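Local coordinates for protein putative polyketide cyclase (PDB 3K0Z) that is of unknown function but, as a SnoaL-like member of the NTF2 clan, may act as a polyketide cyclase or bind a small molecule in its cone-shaped fold, at residues A[10-13]-A[17-20]; A[34-39]-A[105-110]; A[88-93]-A[120-125]. All blocks are in the same frame, centred on the assembly; numbering follows the deposited sequence.

Contact 1: A[10-13]-A[17-20]; sequences VQLL and PKPK
Leu12 and Lys18 have the CA atoms nearest each other across segments 10-13 and 17-20, 7.0 Å apart. Both segments are irregular but largely extended; the three residues between them turn the chain back, and at this separation of CA atoms the segments meet through side chains and one backbone oxygen. Leu12 has the largest share of the contact, with Lys18 close behind. Its CB points at the facing segment, and the two branches of Leu12 divide the work: CD1 lies on the aliphatic chain of Lys18, 3.9 Å from CG, while CD2 meets CD of the Pro19 ring at 3.9 Å. CG of Lys18 stands beside its backbone N (chi1 -68°), and beyond it the chain runs fully extended, crossing over Leu12 to bring CE within 3.5 Å of Leu13 O. That last approach is a carbon-to-oxygen contact, not a bond through the ammonium group. The lysine is exposed, and the contact as a whole lies at the surface. Beneath it, Leu12 also packs on Val37 and Gln41 of helix 30-49 and on Met22 of strand 22-24. Gln41 ties both segments to that helix by hydrogen bonds to Leu13 N and Pro17 O. Pro19 rests on Ile97 and Leu100, so the folded-back N-terminal arm lies against helix 30-49 and strand 93-103, just before strand 22-24 begins.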
loop_
_atom_site.group_PDB
_atom_site.type_symbol
_atom_site.label_atom_id
_atom_site.label_comp_id
_atom_site.label_asym_id
_atom_site.label_seq_id
_atom_site.Cartn_x
_atom_site.Cartn_y
_atom_site.Cartn_z
ATOM N N VAL A 10 2.146 -19.744 11.631
ATOM C CA VAL A 10 3.272 -19.017 12.157
ATOM C C VAL A 10 3.058 -18.699 13.638
ATOM O O VAL A 10 2.032 -18.170 14.054
ATOM C CB VAL A 10 3.543 -17.691 11.368
ATOM C CG1 VAL A 10 4.608 -16.867 12.075
ATOM C CG2 VAL A 10 3.968 -17.994 9.925
ATOM N N GLN A 11 4.075 -18.987 14.429
ATOM C CA GLN A 11 4.080 -18.619 15.821
ATOM C C GLN A 11 4.609 -17.195 15.931
ATOM O O GLN A 11 5.802 -16.932 15.667
ATOM C CB GLN A 11 4.973 -19.570 16.593
ATOM C CG GLN A 11 4.961 -19.338 18.058
ATOM C CD GLN A 11 5.870 -20.317 18.792
ATOM O OE1 GLN A 11 5.812 -21.528 18.541
ATOM N NE2 GLN A 11 6.715 -19.793 19.681
ATOM N N LEU A 12 3.728 -16.281 16.324
ATOM C CA LEU A 12 4.057 -14.875 16.398
ATOM C C LEU A 12 4.892 -14.530 17.619
ATOM O O LEU A 12 4.767 -15.180 18.665
ATOM C CB LEU A 12 2.768 -14.049 16.439
ATOM C CG LEU A 12 1.835 -14.148 15.245
ATOM C CD1 LEU A 12 0.541 -13.459 15.612
ATOM C CD2 LEU A 12 2.445 -13.568 13.930
ATOM N N LEU A 13 5.707 -13.477 17.484
ATOM C CA LEU A 13 6.493 -12.974 18.587
ATOM C C LEU A 13 5.578 -12.198 19.522
ATOM O O LEU A 13 4.672 -11.461 19.092
ATOM C CB LEU A 13 7.618 -12.056 18.092
ATOM C CG LEU A 13 8.823 -12.638 17.346
ATOM C CD1 LEU A 13 9.678 -11.492 16.816
ATOM C CD2 LEU A 13 9.626 -13.572 18.214
ATOM N N PRO A 17 3.632 -5.896 17.862
ATOM C CA PRO A 17 2.349 -5.885 17.163
ATOM C C PRO A 17 2.046 -7.196 16.449
ATOM O O PRO A 17 2.945 -7.750 15.788
ATOM C CB PRO A 17 2.509 -4.748 16.169
ATOM C CG PRO A 17 3.444 -3.792 16.865
ATOM C CD PRO A 17 4.447 -4.716 17.534
ATOM N N LYS A 18 0.827 -7.704 16.654
ATOM C CA LYS A 18 0.359 -8.927 16.035
ATOM C C LYS A 18 -0.607 -8.617 14.920
ATOM O O LYS A 18 -1.545 -7.832 15.073
ATOM C CB LYS A 18 -0.247 -9.859 17.064
ATOM C CG LYS A 18 0.826 -10.395 18.019
ATOM C CD LYS A 18 0.258 -11.290 19.056
ATOM C CE LYS A 18 1.299 -11.735 20.054
ATOM N NZ LYS A 18 0.665 -12.785 20.932
ATOM N N PRO A 19 -0.364 -9.203 13.756
ATOM C CA PRO A 19 -1.304 -8.956 12.663
ATOM C C PRO A 19 -2.710 -9.392 13.009
ATOM O O PRO A 19 -2.893 -10.465 13.572
ATOM C CB PRO A 19 -0.761 -9.816 11.536
ATOM C CG PRO A 19 0.723 -9.986 11.871
ATOM C CD PRO A 19 0.735 -10.100 13.363
ATOM N N LYS A 20 -3.695 -8.550 12.694
ATOM C CA LYS A 20 -5.077 -8.860 12.934
ATOM C C LYS A 20 -5.601 -9.851 11.896
ATOM O O LYS A 20 -6.542 -10.596 12.179
ATOM C CB LYS A 20 -5.936 -7.595 12.915
ATOM C CG LYS A 20 -5.644 -6.651 14.043
ATOM C CD LYS A 20 -6.833 -5.729 14.315
ATOM C CE LYS A 20 -6.378 -4.465 15.030
ATOM N NZ LYS A 20 -5.253 -4.702 15.990
#

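Contact 2: A[34-39]-A[105-110]; sequences TEMVHA and DKVTAR
Met36, Val107 and Asp105 account for most of the surface buried where helix segment 34-39 meets segment 105-110. Met36, modelled as selenomethionine, supplies the helix side almost by itself. Its CB points toward the strand; CG lies beside the backbone N (chi1 -69°), and a bend at the last torsion (chi3 87°) turns the terminal methyl out to the start of the strand. There CE presses on the peptide link between Asp105 and Lys106, 3.4 Å from Asp105 C and 3.4 Å from Lys106 N. The methyl therefore touches backbone, while the side chain of Asp105 leaves its backbone away from the helix. Val107 faces the helix with one branch: CG2, anti to its own carbonyl carbon, lies 4.0 Å from Met36 CE and 4.1 Å from Met36 CB, so it meets both ends of the selenomethionine chain. Lys106 sets off from the other side of the strand, where its NZ forms a salt bridge with Asp99 of the second subunit. The strand thus has one side toward the helix and the other toward the dimer partner. Around the apolar centre, Met36 also touches Leu28 and Val102, and Val107 touches Leu100 and Val132. Helix 30-49 accordingly packs across the sheet at the start of strand 106-117, which lies between strands 93-103 and 120-133 in the sheet.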
loop_
_atom_site.group_PDB
_atom_site.type_symbol
_atom_site.label_atom_id
_atom_site.label_comp_id
_atom_site.label_asym_id
_atom_site.label_seq_id
_atom_site.Cartn_x
_atom_site.Cartn_y
_atom_site.Cartn_z
ATOM N N THR A 34 7.873 -17.771 8.888
ATOM C CA THR A 34 8.057 -17.230 10.246
ATOM C C THR A 34 9.078 -16.107 10.242
ATOM O O THR A 34 8.881 -15.089 10.893
ATOM C CB THR A 34 8.512 -18.344 11.198
ATOM O OG1 THR A 34 7.516 -19.365 11.250
ATOM C CG2 THR A 34 8.745 -17.839 12.599
ATOM N N GLU A 35 10.181 -16.277 9.514
ATOM C CA GLU A 35 11.172 -15.216 9.553
ATOM C C GLU A 35 10.698 -13.911 8.834
ATOM O O GLU A 35 11.071 -12.802 9.210
ATOM C CB GLU A 35 12.519 -15.736 9.072
ATOM C CG GLU A 35 12.595 -15.942 7.596
ATOM C CD GLU A 35 13.753 -16.841 7.159
ATOM O OE1 GLU A 35 14.531 -17.295 8.024
ATOM O OE2 GLU A 35 13.874 -17.081 5.919
HETATM N N MSE A 36 9.851 -14.042 7.836
HETATM C CA MSE A 36 9.258 -12.883 7.179
HETATM C C MSE A 36 8.241 -12.197 8.085
HETATM O O MSE A 36 8.228 -10.956 8.193
HETATM C CB MSE A 36 8.638 -13.325 5.848
HETATM C CG MSE A 36 9.679 -13.712 4.863
HETATM SE SE MSE A 36 8.931 -14.590 3.311
HETATM C CE MSE A 36 8.506 -12.979 2.210
ATOM N N VAL A 37 7.391 -12.969 8.754
ATOM C CA VAL A 37 6.385 -12.376 9.664
ATOM C C VAL A 37 7.095 -11.693 10.843
ATOM O O VAL A 37 6.754 -10.577 11.215
ATOM C CB VAL A 37 5.353 -13.426 10.151
ATOM C CG1 VAL A 37 4.550 -12.896 11.287
ATOM C CG2 VAL A 37 4.436 -13.843 8.987
ATOM N N HIS A 38 8.123 -12.342 11.392
ATOM C CA HIS A 38 8.870 -11.794 12.509
ATOM C C HIS A 38 9.591 -10.506 12.123
ATOM O O HIS A 38 9.665 -9.597 12.923
ATOM C CB HIS A 38 9.864 -12.832 13.027
ATOM C CG HIS A 38 9.219 -13.913 13.837
ATOM N ND1 HIS A 38 9.939 -14.863 14.525
ATOM C CD2 HIS A 38 7.912 -14.152 14.108
ATOM C CE1 HIS A 38 9.093 -15.671 15.154
ATOM N NE2 HIS A 38 7.853 -15.245 14.926
ATOM N N ALA A 39 10.100 -10.407 10.909
ATOM C CA ALA A 39 10.756 -9.151 10.491
ATOM C C ALA A 39 9.721 -8.045 10.465
ATOM O O ALA A 39 9.967 -6.911 10.889
ATOM C CB ALA A 39 11.420 -9.327 9.100
ATOM N N ASP A 105 9.367 -13.318 -1.790
ATOM C CA ASP A 105 10.268 -12.601 -0.897
ATOM C C ASP A 105 9.688 -11.259 -0.460
ATOM O O ASP A 105 10.436 -10.423 0.029
ATOM C CB ASP A 105 11.581 -12.321 -1.619
ATOM C CG ASP A 105 12.362 -13.556 -1.890
ATOM O OD1 ASP A 105 12.245 -14.525 -1.104
ATOM O OD2 ASP A 105 13.114 -13.541 -2.888
ATOM N N LYS A 106 8.369 -11.080 -0.588
ATOM C CA LYS A 106 7.708 -9.796 -0.346
ATOM C C LYS A 106 6.656 -9.903 0.760
ATOM O O LYS A 106 5.999 -10.949 0.952
ATOM C CB LYS A 106 7.086 -9.260 -1.654
ATOM C CG LYS A 106 8.080 -8.897 -2.798
ATOM C CD LYS A 106 8.320 -7.439 -2.972
ATOM C CE LYS A 106 9.365 -7.159 -4.075
ATOM N NZ LYS A 106 8.911 -7.247 -5.495
ATOM N N VAL A 107 6.536 -8.827 1.536
ATOM C CA VAL A 107 5.508 -8.742 2.581
ATOM C C VAL A 107 4.759 -7.424 2.378
ATOM O O VAL A 107 5.375 -6.389 2.267
ATOM C CB VAL A 107 6.119 -8.754 4.018
ATOM C CG1 VAL A 107 5.011 -8.549 5.108
ATOM C CG2 VAL A 107 6.828 -10.034 4.288
ATOM N N THR A 108 3.437 -7.469 2.314
ATOM C CA THR A 108 2.647 -6.238 2.317
ATOM C C THR A 108 2.047 -6.105 3.686
ATOM O O THR A 108 1.453 -7.071 4.173
ATOM C CB THR A 108 1.503 -6.317 1.337
ATOM O OG1 THR A 108 2.021 -6.610 0.021
ATOM C CG2 THR A 108 0.733 -4.981 1.348
ATOM N N ALA A 109 2.209 -4.942 4.299
ATOM C CA ALA A 109 1.586 -4.645 5.581
ATOM C C ALA A 109 0.635 -3.477 5.439
ATOM O O ALA A 109 1.001 -2.460 4.803
ATOM C CB ALA A 109 2.674 -4.313 6.693
ATOM N N ARG A 110 -0.553 -3.606 6.042
ATOM C CA ARG A 110 -1.460 -2.495 6.160
ATOM C C ARG A 110 -1.503 -2.122 7.638
ATOM O O ARG A 110 -1.854 -2.959 8.498
ATOM C CB ARG A 110 -2.862 -2.847 5.653
ATOM C CG ARG A 110 -3.881 -1.754 5.794
ATOM C CD ARG A 110 -5.203 -2.063 5.028
ATOM N NE ARG A 110 -5.949 -3.206 5.548
ATOM C CZ ARG A 110 -6.770 -3.166 6.585
ATOM N NH1 ARG A 110 -6.915 -2.070 7.295
ATOM N NH2 ARG A 110 -7.424 -4.264 6.941
#

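Contact 3: A[88-93]-A[120-125]; sequences KIVPNI and KKIDFF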
loop_
_atom_site.group_PDB
_atom_site.type_symbol
_atom_site.label_atom_id
_atom_site.label_comp_id
_atom_site.label_asym_id
_atom_site.label_seq_id
_atom_site.Cartn_x
_atom_site.Cartn_y
_atom_site.Cartn_z
ATOM N N LYS A 88 7.970 14.413 18.449
ATOM C CA LYS A 88 8.025 15.810 18.821
ATOM C C LYS A 88 6.665 16.551 18.666
ATOM O O LYS A 88 6.418 17.540 19.362
ATOM C CB LYS A 88 9.112 16.500 17.982
ATOM C CG LYS A 88 10.522 15.953 18.282
ATOM C CD LYS A 88 11.597 16.700 17.493
ATOM C CE LYS A 88 12.961 15.985 17.545
ATOM N NZ LYS A 88 13.951 16.711 16.652
ATOM N N ILE A 89 5.830 16.095 17.733
ATOM C CA ILE A 89 4.496 16.645 17.503
ATOM C C ILE A 89 3.375 15.752 18.059
ATOM O O ILE A 89 2.407 16.272 18.606
ATOM C CB ILE A 89 4.177 16.837 16.009
ATOM C CG1 ILE A 89 5.328 17.504 15.255
ATOM C CG2 ILE A 89 2.917 17.756 15.866
ATOM C CD1 ILE A 89 5.567 18.963 15.712
ATOM N N VAL A 90 3.498 14.433 17.888
ATOM C CA VAL A 90 2.485 13.459 18.353
ATOM C C VAL A 90 3.159 12.363 19.166
ATOM O O VAL A 90 3.329 11.258 18.679
ATOM C CB VAL A 90 1.729 12.769 17.161
ATOM C CG1 VAL A 90 0.566 11.872 17.647
ATOM C CG2 VAL A 90 1.173 13.830 16.187
ATOM N N PRO A 91 3.525 12.668 20.415
ATOM C CA PRO A 91 4.121 11.620 21.229
ATOM C C PRO A 91 3.137 10.523 21.647
ATOM O O PRO A 91 3.561 9.400 21.865
ATOM C CB PRO A 91 4.659 12.371 22.453
ATOM C CG PRO A 91 3.895 13.620 22.516
ATOM C CD PRO A 91 3.459 13.955 21.112
ATOM N N ASN A 92 1.845 10.827 21.779
ATOM C CA ASN A 92 0.875 9.772 22.065
ATOM C C ASN A 92 0.421 9.141 20.743
ATOM O O ASN A 92 -0.631 9.514 20.185
ATOM C CB ASN A 92 -0.327 10.311 22.812
ATOM C CG ASN A 92 -1.292 9.219 23.212
ATOM O OD1 ASN A 92 -0.891 8.063 23.416
ATOM N ND2 ASN A 92 -2.569 9.565 23.305
ATOM N N ILE A 93 1.213 8.182 20.275
ATOM C CA ILE A 93 1.014 7.493 19.015
ATOM C C ILE A 93 1.278 5.985 19.186
ATOM O O ILE A 93 2.153 5.601 19.950
ATOM C CB ILE A 93 1.979 8.056 17.899
ATOM C CG1 ILE A 93 1.505 7.598 16.512
ATOM C CG2 ILE A 93 3.479 7.677 18.203
ATOM C CD1 ILE A 93 0.145 8.188 16.073
ATOM N N LYS A 120 -7.636 16.204 20.289
ATOM C CA LYS A 120 -8.223 15.613 19.093
ATOM C C LYS A 120 -7.685 14.205 18.852
ATOM O O LYS A 120 -6.526 13.925 19.142
ATOM C CB LYS A 120 -7.944 16.508 17.869
ATOM C CG LYS A 120 -8.721 17.840 17.816
ATOM N N LYS A 121 -8.539 13.338 18.293
ATOM C CA LYS A 121 -8.166 11.976 17.909
ATOM C C LYS A 121 -7.340 11.939 16.624
ATOM O O LYS A 121 -7.682 12.603 15.650
ATOM C CB LYS A 121 -9.413 11.112 17.705
ATOM N N ILE A 122 -6.265 11.151 16.652
ATOM C CA ILE A 122 -5.412 10.894 15.515
ATOM C C ILE A 122 -5.736 9.475 15.100
ATOM O O ILE A 122 -5.792 8.573 15.935
ATOM C CB ILE A 122 -3.904 10.970 15.885
ATOM C CG1 ILE A 122 -3.515 12.397 16.223
ATOM C CG2 ILE A 122 -3.012 10.477 14.736
ATOM C CD1 ILE A 122 -3.812 13.430 15.122
ATOM N N ASP A 123 -5.959 9.270 13.818
ATOM C CA ASP A 123 -6.285 7.946 13.306
ATOM C C ASP A 123 -6.061 7.969 11.807
ATOM O O ASP A 123 -6.825 8.587 11.089
ATOM C CB ASP A 123 -7.738 7.584 13.595
ATOM C CG ASP A 123 -8.095 6.144 13.172
ATOM O OD1 ASP A 123 -7.272 5.385 12.554
ATOM O OD2 ASP A 123 -9.230 5.765 13.498
ATOM N N PHE A 124 -4.981 7.350 11.357
ATOM C CA PHE A 124 -4.665 7.292 9.940
ATOM C C PHE A 124 -4.024 5.958 9.628
ATOM O O PHE A 124 -3.522 5.274 10.527
ATOM C CB PHE A 124 -3.764 8.474 9.466
ATOM C CG PHE A 124 -2.363 8.451 10.034
ATOM C CD1 PHE A 124 -2.100 9.011 11.294
ATOM C CD2 PHE A 124 -1.313 7.873 9.331
ATOM C CE1 PHE A 124 -0.821 8.969 11.830
ATOM C CE2 PHE A 124 -0.026 7.849 9.868
ATOM C CZ PHE A 124 0.218 8.413 11.118
ATOM N N PHE A 125 -4.024 5.614 8.351
ATOM C CA PHE A 125 -3.457 4.352 7.909
ATOM C C PHE A 125 -2.249 4.455 6.968
ATOM O O PHE A 125 -1.926 5.523 6.436
ATOM C CB PHE A 125 -4.549 3.479 7.314
ATOM C CG PHE A 125 -4.877 3.793 5.902
ATOM C CD1 PHE A 125 -5.783 4.771 5.598
ATOM C CD2 PHE A 125 -4.302 3.066 4.854
ATOM C CE1 PHE A 125 -6.115 5.066 4.286
ATOM C CE2 PHE A 125 -4.630 3.348 3.537
ATOM C CZ PHE A 125 -5.551 4.391 3.273
#
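Apolar contacts between Val90, Ile93, Ile122 and Phe124 make up the whole meeting of segments 88-93 and 120-125, and all four residues are buried. Ile122 is the common partner. Its CG1 and CG2 branches point to different residues of the loop: CG1 lies 4.4 Å from Val90 CG1, and CG2 lies 4.1 Å from Ile93 CD1. Ile93 gets there by a folded chain, CG1 being anti to the backbone N (chi1 -165°) and CD1 then turned by chi2 of 66°, so that the tip of the side chain crosses Ile122 at a slant. The same methyl reaches the Phe124 ring, with CE1 at 4.4 Å from Ile93 CD1, approaching it obliquely. Within the strand, Ile122 CG2 sits in the plane of that ring at its edge, so the ring and Ile93 share one methyl as a neighbour.

Polar interactions hold the loop from outside this apolar group. Asn92 is the centre of an inverse gamma turn, accompanied by a weak bond from Ile93 N to Pro91 O (3.1 Å). The Asn92 amide is held at both ends, OD1 by His94 NE2 and ND2 by Thr116 OG1.

Leu149 and Leu153 also cover Ile122, while Phe86 lies on Ile93 and Phe124. A bound buffer molecule, probably from crystallisation, lies about 5 Å from the Val90 side chain. The loop leaving helix 76-87 packs on the start of strand 120-133, under cover of helices 76-87 and 146-152, consistent with the helix-on-sheet packing of the NTF2-like alpha+beta cone.

How the contacts relate
Contacts 1 and 2 are neighbours, with centres 10 Å apart, and touch directly: Val10 packs on Thr34, and Gln11 O probably accepts a hydrogen bond from His38 NE2. Helix 30-49 thus binds the N-terminal arm as well as the sheet. Contact 3 lies about 25 Å from contact 2 and 24 Å from contact 1, between centres. Along the sequence contact 1 closes before the others begin, whereas the segments of contacts 2 and 3 alternate. Strands 106-117 and 120-133 are adjacent in the mixed sheet, so that sheet connects contacts 2 and 3: contact 2 sets helix 30-49 on it and contact 3 the loop after helix 76-87, on opposite sides of the chain's centre.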